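Local coordinates for protein transferrin (Manduca sexta, PDB 6WB6) that binds a single ferric ion together with a carbonate-type anion and transports iron in this insect, at residues A[435-440]-A[577-582]; A[441-446]-A[555-560]; A[460-465]-A[542-547]. One frame throughout, in Å; residues are numbered along the deposited sequence.

All three contacts lie in the second transferrin-like repeat, within one mixed sheet. From the N terminus, strand 437-443 comes first and runs through segments 435-440 and 441-446; segment 460-465 follows on strand 458-461. The chain then returns through 542-547, 555-560 and 577-582, so partners meet in reverse order. Contact 3 thus closes the innermost loop, with 76 residues between its segments; contact 2 encloses it with 108, and contact 1 encloses both with 136. None cross. Strand 437-443 joins the set: Val441 O lies 2.8 Å from Ala542 N, and Ala440 O 2.7 Å from Leu560 N, both probable hydrogen bonds linking adjacent contacts.

Contact 1. Residues A[435-440]-A[577-582]; sequences PNYAVA and TCNVAM
Ala438 and Ala581 form an antiparallel hydrogen-bonded pair, and Val580 joins Ala581 in facing Ala438, a classic beta bulge. Ala438 N donates to Ala581 O at 2.7 Å, with only 133° at the hydrogen. In return, Ala438 O accepts two N-H groups: Val580 N at 2.8 Å and, weakly, Ala581 N at 3.3 Å. This bulged end is buried and compact: Asn579 CB lies 3.4 Å from Ala438 O. From this buried side Asn579 ND2 approaches Tyr437 CD2 obliquely at 3.4 Å, the amide and ring planes 44° apart, and is held there by its bond to Phe575 O. The other end, made by Pro435, Tyr437 and Met582, is partly exposed. Met582 carries CG anti to its backbone nitrogen (chi1 -170°), which lays CG over one face of the Tyr437 ring, 3.9 Å from the centroid, as a CH-pi contact. Met582 SD sits obliquely to the same ring, 4.8 Å from the centroid, in a Met-aromatic contact, and meets Pro435 CG at 3.8 Å. Helix 467-479 packs on Ala438 and Val580, helix 644-659 touches Ala581 and Met582, and strand 542-545 bonds to Val439 through Val544.

Contact 2. Residues A[441-446]-A[555-560]; sequences VVKKGT and NQYELL
Lys444 reaches along segment 555-560, starting from Lys444 N, which donates to Gln556 O at 2.8 Å. With CG anti to the carbonyl carbon (chi1 -77°) and the chain extended beyond it, the side chain crosses Glu558 at about a right angle. Lys444 CB lies 3.5 Å from Gln556 O; Lys444 CG stays as close and also meets Glu558 CD at 3.7 Å. Lys444 CD meets Asn555 O and Glu558 OE2, and Lys444 CE comes to 3.3 Å from Asn555 O, NZ staying near. At the tip, Lys444 NZ is 4.9 Å from Glu558 OE2, too far for a salt bridge; Glu558 OE1 pairs instead with Arg569. Behind this edge, Val442 and Glu558 form an antiparallel hydrogen-bonded pair: Val442 N donates nearly straight to Glu558 O (2.9 Å, 171°), and Glu558 N donates back to Val442 O. Alongside, Lys443 CG lies 3.6 Å from Tyr557 CE1, and Lys443 NZ salt-bridges Asp537. A type II beta turn from Lys443 to Thr446 ends the strand, Gly445 at positive phi and Thr446 OG1 donating to Lys443 O. The short segments 441-443 and 557-560 run at 132°. Helix 530-535 packs on Val441 and Tyr557 through Leu534; strand 569-570 continues the sheet.

Contact 3. Residues A[460-465]-A[542-547]; sequences CHSSYS and AFVSSA
Matching first torsions, CG anti to the carbonyl carbon in both His461 (chi1 -62°) and Phe543 (-55°), lay the two side chains alongside each other on the face to which the parallel pairing directs both. They belong to a parallel strand pair in the mixed sheet of the second transferrin-like repeat, whose family falls in the periplasmic-binding-protein clan. The side chains point the same way, with Phe543 CD2 over one face of the imidazole and 3.7 Å from His461 CE1. This aromatic pair is oblique: centroids stand 5.0 Å apart and the planes meet at 39°. Bonds at both imidazole nitrogens fix the rotation of the histidine ring: ND1 bonds to Gly469 O, consistent with a proton on ND1, and NE2 is hydrogen-bonded with Ser459 OG.

Backbone bonding sets the parallel register. Phe543 N donates to Cys460 O at 2.8 Å, and Ser462 N donates to Phe543 O at 2.9 Å; Phe543 thus uses both its N and its O, bonding to the residues that flank its partner His461. Cys460 O also receives a CA-H contact from Ala542 CA at 3.2 Å. On the face away from the aromatic pair, Cys460 CB and Ala542 CB are 4.1 Å apart, and Cys460 SG carries a disulfide to Cys533, in helix 530-535, which tethers that helix to the sheet. Where the segments begin to part, Ser462 OG packs 3.7 Å from Val544 CG1, and a water that accepts from Ser545 N also lies very close to this hydroxyl. The strand then ends in an ST turn, in which Ser545 OG accepts from Ala547 N at 2.8 Å.

Contact 1. Residues A[435-440]-A[577-582]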
loop_
_atom_site.group_PDB
_atom_site.type_symbol
_atom_site.label_atom_id
_atom_site.label_comp_id
_atom_site.label_asym_id
_atom_site.label_seq_id
_atom_site.Cartn_x
_atom_site.Cartn_y
_atom_site.Cartn_z
ATOM N N PRO A 435 -3.267 -12.450 -9.891
ATOM C CA PRO A 435 -4.406 -12.197 -10.785
ATOM C C PRO A 435 -5.237 -13.459 -10.906
ATOM O O PRO A 435 -4.792 -14.543 -10.541
ATOM C CB PRO A 435 -3.759 -11.828 -12.119
ATOM C CG PRO A 435 -2.320 -11.544 -11.792
ATOM C CD PRO A 435 -1.988 -12.379 -10.622
ATOM N N ASN A 436 -6.461 -13.314 -11.403
ATOM C CA ASN A 436 -7.228 -14.496 -11.766
ATOM C C ASN A 436 -6.567 -15.189 -12.946
ATOM O O ASN A 436 -5.876 -14.558 -13.750
ATOM C CB ASN A 436 -8.655 -14.129 -12.130
ATOM C CG ASN A 436 -9.434 -13.607 -10.945
ATOM O OD1 ASN A 436 -9.375 -14.174 -9.849
ATOM N ND2 ASN A 436 -10.121 -12.494 -11.142
ATOM N N TYR A 437 -6.789 -16.496 -13.047
ATOM C CA TYR A 437 -6.366 -17.276 -14.198
ATOM C C TYR A 437 -7.555 -17.967 -14.842
ATOM O O TYR A 437 -8.448 -18.481 -14.156
ATOM C CB TYR A 437 -5.333 -18.327 -13.810
ATOM C CG TYR A 437 -3.979 -17.735 -13.528
ATOM C CD1 TYR A 437 -3.789 -16.875 -12.458
ATOM C CD2 TYR A 437 -2.902 -18.017 -14.336
ATOM C CE1 TYR A 437 -2.552 -16.329 -12.207
ATOM C CE2 TYR A 437 -1.667 -17.480 -14.092
ATOM C CZ TYR A 437 -1.495 -16.639 -13.028
ATOM O OH TYR A 437 -0.262 -16.102 -12.767
ATOM N N ALA A 438 -7.550 -17.984 -16.164
ATOM C CA ALA A 438 -8.429 -18.886 -16.886
ATOM C C ALA A 438 -7.869 -20.296 -16.787
ATOM O O ALA A 438 -6.703 -20.540 -17.122
ATOM C CB ALA A 438 -8.560 -18.461 -18.346
ATOM N N VAL A 439 -8.678 -21.231 -16.307
ATOM C CA VAL A 439 -8.200 -22.589 -16.107
ATOM C C VAL A 439 -9.130 -23.550 -16.820
ATOM O O VAL A 439 -10.154 -23.162 -17.386
ATOM C CB VAL A 439 -8.064 -22.972 -14.623
ATOM C CG1 VAL A 439 -7.277 -21.905 -13.896
ATOM C CG2 VAL A 439 -9.422 -23.190 -13.969
ATOM N N ALA A 440 -8.700 -24.810 -16.837
ATOM C CA ALA A 440 -9.399 -25.917 -17.477
ATOM C C ALA A 440 -9.636 -26.972 -16.412
ATOM O O ALA A 440 -8.685 -27.635 -15.976
ATOM C CB ALA A 440 -8.590 -26.497 -18.629
ATOM N N THR A 577 -0.146 -21.979 -11.873
ATOM C CA THR A 577 0.815 -22.647 -12.748
ATOM C C THR A 577 0.196 -23.792 -13.549
ATOM O O THR A 577 0.920 -24.495 -14.269
ATOM C CB THR A 577 2.010 -23.172 -11.934
ATOM O OG1 THR A 577 1.567 -24.206 -11.049
ATOM C CG2 THR A 577 2.652 -22.042 -11.136
ATOM N N CYS A 578 -1.117 -23.987 -13.451
ATOM C CA CYS A 578 -1.848 -25.069 -14.120
ATOM C C CYS A 578 -3.112 -24.416 -14.669
ATOM O O CYS A 578 -4.125 -24.334 -13.965
ATOM C CB CYS A 578 -2.190 -26.214 -13.171
ATOM S SG CYS A 578 -3.015 -27.601 -14.006
ATOM N N ASN A 579 -3.041 -23.948 -15.910
ATOM C CA ASN A 579 -4.033 -23.004 -16.392
ATOM C C ASN A 579 -3.998 -22.977 -17.911
ATOM O O ASN A 579 -3.191 -23.655 -18.548
ATOM C CB ASN A 579 -3.765 -21.609 -15.840
ATOM C CG ASN A 579 -2.359 -21.105 -16.186
ATOM O OD1 ASN A 579 -2.054 -20.822 -17.351
ATOM N ND2 ASN A 579 -1.501 -20.990 -15.167
ATOM N N VAL A 580 -4.873 -22.157 -18.478
ATOM C CA VAL A 580 -4.854 -21.841 -19.889
ATOM C C VAL A 580 -4.172 -20.510 -20.138
ATOM O O VAL A 580 -3.252 -20.420 -20.945
ATOM C CB VAL A 580 -6.283 -21.837 -20.465
ATOM C CG1 VAL A 580 -6.212 -21.747 -21.979
ATOM C CG2 VAL A 580 -7.041 -23.067 -20.018
ATOM N N ALA A 581 -4.628 -19.462 -19.456
ATOM C CA ALA A 581 -4.011 -18.153 -19.557
ATOM C C ALA A 581 -4.242 -17.414 -18.258
ATOM O O ALA A 581 -5.249 -17.626 -17.574
ATOM C CB ALA A 581 -4.589 -17.325 -20.727
ATOM N N MET A 582 -3.319 -16.520 -17.946
ATOM C CA MET A 582 -3.583 -15.535 -16.921
ATOM C C MET A 582 -4.683 -14.597 -17.397
ATOM O O MET A 582 -4.765 -14.266 -18.583
ATOM C CB MET A 582 -2.316 -14.751 -16.608
ATOM C CG MET A 582 -2.465 -13.877 -15.383
ATOM S SD MET A 582 -0.953 -13.013 -14.986
ATOM C CE MET A 582 -1.151 -11.639 -16.084
HETATM O O HOH W 1 -6.081 -25.452 -15.859
#

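Contact 2. Residues A[441-446]-A[555-560]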
loop_
_atom_site.group_PDB
_atom_site.type_symbol
_atom_site.label_atom_id
_atom_site.label_comp_id
_atom_site.label_asym_id
_atom_site.label_seq_id
_atom_site.Cartn_x
_atom_site.Cartn_y
_atom_site.Cartn_z
ATOM N N VAL A 441 -10.896 -27.125 -16.003
ATOM C CA VAL A 441 -11.269 -28.023 -14.919
ATOM C C VAL A 441 -11.698 -29.352 -15.527
ATOM O O VAL A 441 -12.501 -29.377 -16.476
ATOM C CB VAL A 441 -12.398 -27.411 -14.070
ATOM C CG1 VAL A 441 -12.736 -28.293 -12.891
ATOM C CG2 VAL A 441 -12.021 -26.002 -13.608
ATOM N N VAL A 442 -11.138 -30.448 -15.004
ATOM C CA VAL A 442 -11.469 -31.809 -15.417
ATOM C C VAL A 442 -11.805 -32.632 -14.174
ATOM O O VAL A 442 -11.403 -32.299 -13.063
ATOM C CB VAL A 442 -10.325 -32.483 -16.208
ATOM C CG1 VAL A 442 -10.246 -31.901 -17.623
ATOM C CG2 VAL A 442 -8.956 -32.342 -15.482
ATOM N N LYS A 443 -12.580 -33.700 -14.369
ATOM C CA LYS A 443 -12.789 -34.665 -13.299
ATOM C C LYS A 443 -11.508 -35.448 -13.050
ATOM O O LYS A 443 -10.718 -35.693 -13.964
ATOM C CB LYS A 443 -13.914 -35.632 -13.642
ATOM C CG LYS A 443 -15.287 -34.991 -13.669
ATOM C CD LYS A 443 -16.393 -36.006 -13.491
ATOM C CE LYS A 443 -17.740 -35.297 -13.494
ATOM N NZ LYS A 443 -18.921 -36.193 -13.451
ATOM N N LYS A 444 -11.293 -35.840 -11.802
ATOM C CA LYS A 444 -10.113 -36.632 -11.517
ATOM C C LYS A 444 -10.182 -37.935 -12.292
ATOM O O LYS A 444 -11.243 -38.546 -12.415
ATOM C CB LYS A 444 -9.984 -36.908 -10.021
ATOM C CG LYS A 444 -9.466 -35.714 -9.242
ATOM C CD LYS A 444 -8.839 -36.114 -7.931
ATOM C CE LYS A 444 -8.693 -34.898 -7.021
ATOM N NZ LYS A 444 -7.930 -35.204 -5.784
ATOM N N GLY A 445 -9.044 -38.347 -12.847
ATOM C CA GLY A 445 -8.948 -39.642 -13.479
ATOM C C GLY A 445 -9.452 -39.727 -14.901
ATOM O O GLY A 445 -9.340 -40.801 -15.506
ATOM N N THR A 446 -9.994 -38.651 -15.469
ATOM C CA THR A 446 -10.357 -38.730 -16.875
ATOM C C THR A 446 -9.091 -38.682 -17.733
ATOM O O THR A 446 -7.998 -38.368 -17.260
ATOM C CB THR A 446 -11.341 -37.624 -17.273
ATOM O OG1 THR A 446 -10.818 -36.325 -16.951
ATOM C CG2 THR A 446 -12.674 -37.832 -16.572
ATOM N N ASN A 555 -11.976 -32.680 -4.002
ATOM C CA ASN A 555 -11.686 -34.105 -4.002
ATOM C C ASN A 555 -12.042 -34.785 -5.318
ATOM O O ASN A 555 -11.513 -35.864 -5.594
ATOM C CB ASN A 555 -12.425 -34.797 -2.849
ATOM C CG ASN A 555 -12.059 -34.226 -1.507
ATOM O OD1 ASN A 555 -10.917 -33.823 -1.278
ATOM N ND2 ASN A 555 -13.032 -34.160 -0.617
ATOM N N GLN A 556 -12.904 -34.188 -6.144
ATOM C CA GLN A 556 -13.344 -34.839 -7.380
ATOM C C GLN A 556 -12.790 -34.207 -8.651
ATOM O O GLN A 556 -12.800 -34.864 -9.697
ATOM C CB GLN A 556 -14.880 -34.839 -7.470
ATOM C CG GLN A 556 -15.565 -35.387 -6.241
ATOM C CD GLN A 556 -17.063 -35.127 -6.255
ATOM O OE1 GLN A 556 -17.701 -35.191 -7.297
ATOM N NE2 GLN A 556 -17.624 -34.818 -5.091
ATOM N N TYR A 557 -12.297 -32.976 -8.586
ATOM C CA TYR A 557 -11.918 -32.208 -9.759
ATOM C C TYR A 557 -10.463 -31.778 -9.683
ATOM O O TYR A 557 -9.883 -31.644 -8.597
ATOM C CB TYR A 557 -12.796 -30.985 -9.908
ATOM C CG TYR A 557 -14.206 -31.369 -10.187
ATOM C CD1 TYR A 557 -14.625 -31.622 -11.483
ATOM C CD2 TYR A 557 -15.126 -31.505 -9.158
ATOM C CE1 TYR A 557 -15.925 -31.983 -11.755
ATOM C CE2 TYR A 557 -16.445 -31.863 -9.421
ATOM C CZ TYR A 557 -16.835 -32.104 -10.727
ATOM O OH TYR A 557 -18.132 -32.471 -11.022
ATOM N N GLU A 558 -9.882 -31.583 -10.863
ATOM C CA GLU A 558 -8.489 -31.209 -11.014
ATOM C C GLU A 558 -8.398 -30.132 -12.075
ATOM O O GLU A 558 -9.342 -29.899 -12.836
ATOM C CB GLU A 558 -7.633 -32.403 -11.443
ATOM C CG GLU A 558 -6.905 -33.123 -10.360
ATOM C CD GLU A 558 -6.380 -34.440 -10.884
ATOM O OE1 GLU A 558 -6.734 -34.779 -12.039
ATOM O OE2 GLU A 558 -5.640 -35.132 -10.158
ATOM N N LEU A 559 -7.228 -29.515 -12.167
ATOM C CA LEU A 559 -6.924 -28.599 -13.256
ATOM C C LEU A 559 -6.081 -29.312 -14.295
ATOM O O LEU A 559 -5.187 -30.086 -13.952
ATOM C CB LEU A 559 -6.197 -27.366 -12.737
ATOM C CG LEU A 559 -7.010 -26.665 -11.648
ATOM C CD1 LEU A 559 -6.263 -25.445 -11.103
ATOM C CD2 LEU A 559 -8.409 -26.285 -12.193
ATOM N N LEU A 560 -6.414 -29.084 -15.557
ATOM C CA LEU A 560 -5.632 -29.553 -16.696
ATOM C C LEU A 560 -4.641 -28.457 -17.053
ATOM O O LEU A 560 -5.049 -27.377 -17.494
ATOM C CB LEU A 560 -6.555 -29.857 -17.875
ATOM C CG LEU A 560 -5.926 -30.271 -19.198
ATOM C CD1 LEU A 560 -5.195 -31.576 -18.988
ATOM C CD2 LEU A 560 -6.982 -30.389 -20.286
#

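Contact 3. Residues A[460-465]-A[542-547]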
loop_
_atom_site.group_PDB
_atom_site.type_symbol
_atom_site.label_atom_id
_atom_site.label_comp_id
_atom_site.label_asym_id
_atom_site.label_seq_id
_atom_site.Cartn_x
_atom_site.Cartn_y
_atom_site.Cartn_z
ATOM N N CYS A 460 -17.458 -27.417 -21.502
ATOM C CA CYS A 460 -18.313 -26.527 -20.737
ATOM C C CYS A 460 -17.542 -25.237 -20.563
ATOM O O CYS A 460 -16.323 -25.269 -20.382
ATOM C CB CYS A 460 -18.665 -27.119 -19.365
ATOM S SG CYS A 460 -19.379 -28.760 -19.397
ATOM N N HIS A 461 -18.232 -24.105 -20.631
ATOM C CA HIS A 461 -17.559 -22.820 -20.556
ATOM C C HIS A 461 -18.303 -21.892 -19.613
ATOM O O HIS A 461 -19.520 -21.978 -19.475
ATOM C CB HIS A 461 -17.473 -22.105 -21.922
ATOM C CG HIS A 461 -16.697 -22.836 -22.973
ATOM N ND1 HIS A 461 -15.619 -22.269 -23.618
ATOM C CD2 HIS A 461 -16.887 -24.046 -23.551
ATOM C CE1 HIS A 461 -15.159 -23.111 -24.527
ATOM N NE2 HIS A 461 -15.910 -24.196 -24.508
ATOM N N SER A 462 -17.554 -20.991 -18.986
ATOM C CA SER A 462 -18.137 -19.741 -18.554
ATOM C C SER A 462 -18.720 -19.010 -19.760
ATOM O O SER A 462 -18.491 -19.372 -20.918
ATOM C CB SER A 462 -17.101 -18.850 -17.890
ATOM O OG SER A 462 -16.731 -19.368 -16.651
ATOM N N SER A 463 -19.443 -17.933 -19.470
ATOM C CA SER A 463 -20.196 -17.231 -20.492
ATOM C C SER A 463 -19.284 -16.672 -21.581
ATOM O O SER A 463 -18.200 -16.155 -21.312
ATOM C CB SER A 463 -20.999 -16.094 -19.857
ATOM O OG SER A 463 -21.516 -15.243 -20.865
ATOM N N TYR A 464 -19.752 -16.767 -22.818
ATOM C CA TYR A 464 -19.089 -16.198 -23.983
ATOM C C TYR A 464 -18.550 -14.788 -23.738
ATOM O O TYR A 464 -17.603 -14.352 -24.403
ATOM C CB TYR A 464 -20.069 -16.184 -25.164
ATOM C CG TYR A 464 -19.529 -15.553 -26.429
ATOM C CD1 TYR A 464 -19.629 -14.193 -26.637
ATOM C CD2 TYR A 464 -18.937 -16.322 -27.422
ATOM C CE1 TYR A 464 -19.151 -13.604 -27.801
ATOM C CE2 TYR A 464 -18.439 -15.735 -28.586
ATOM C CZ TYR A 464 -18.560 -14.380 -28.761
ATOM O OH TYR A 464 -18.091 -13.783 -29.902
ATOM N N SER A 465 -19.157 -14.046 -22.827
ATOM C CA SER A 465 -18.666 -12.705 -22.536
ATOM C C SER A 465 -17.470 -12.705 -21.584
ATOM O O SER A 465 -16.995 -11.628 -21.216
ATOM C CB SER A 465 -19.798 -11.844 -21.960
ATOM O OG SER A 465 -20.358 -12.424 -20.789
ATOM N N ALA A 542 -14.094 -28.014 -18.265
ATOM C CA ALA A 542 -14.775 -26.741 -18.041
ATOM C C ALA A 542 -13.762 -25.607 -18.071
ATOM O O ALA A 542 -12.879 -25.551 -17.216
ATOM C CB ALA A 542 -15.530 -26.735 -16.711
ATOM N N PHE A 543 -13.897 -24.702 -19.047
ATOM C CA PHE A 543 -13.081 -23.484 -19.113
ATOM C C PHE A 543 -13.788 -22.409 -18.297
ATOM O O PHE A 543 -14.757 -21.782 -18.750
ATOM C CB PHE A 543 -12.855 -23.023 -20.546
ATOM C CG PHE A 543 -12.259 -24.074 -21.417
ATOM C CD1 PHE A 543 -10.880 -24.216 -21.511
ATOM C CD2 PHE A 543 -13.072 -24.949 -22.125
ATOM C CE1 PHE A 543 -10.325 -25.209 -22.300
ATOM C CE2 PHE A 543 -12.520 -25.951 -22.908
ATOM C CZ PHE A 543 -11.150 -26.075 -22.998
ATOM N N VAL A 544 -13.285 -22.195 -17.092
ATOM C CA VAL A 544 -13.858 -21.264 -16.139
ATOM C C VAL A 544 -12.722 -20.389 -15.641
ATOM O O VAL A 544 -11.570 -20.579 -16.011
ATOM C CB VAL A 544 -14.557 -22.007 -14.994
ATOM C CG1 VAL A 544 -15.760 -22.772 -15.554
ATOM C CG2 VAL A 544 -13.582 -22.973 -14.303
ATOM N N SER A 545 -13.060 -19.400 -14.832
ATOM C CA SER A 545 -12.047 -18.612 -14.165
ATOM C C SER A 545 -11.631 -19.321 -12.896
ATOM O O SER A 545 -12.434 -20.005 -12.266
ATOM C CB SER A 545 -12.556 -17.223 -13.790
ATOM O OG SER A 545 -11.690 -16.664 -12.794
ATOM N N SER A 546 -10.385 -19.091 -12.485
ATOM C CA SER A 546 -9.948 -19.576 -11.178
ATOM C C SER A 546 -10.802 -18.998 -10.051
ATOM O O SER A 546 -11.005 -19.654 -9.023
ATOM C CB SER A 546 -8.480 -19.233 -10.963
ATOM O OG SER A 546 -8.292 -17.846 -10.994
ATOM N N ALA A 547 -11.341 -17.793 -10.247
ATOM C CA ALA A 547 -12.209 -17.181 -9.242
ATOM C C ALA A 547 -13.471 -17.998 -8.960
ATOM O O ALA A 547 -14.086 -17.823 -7.906
ATOM C CB ALA A 547 -12.588 -15.766 -9.694
HETATM O O HOH W 2 -15.659 -18.312 -14.698
#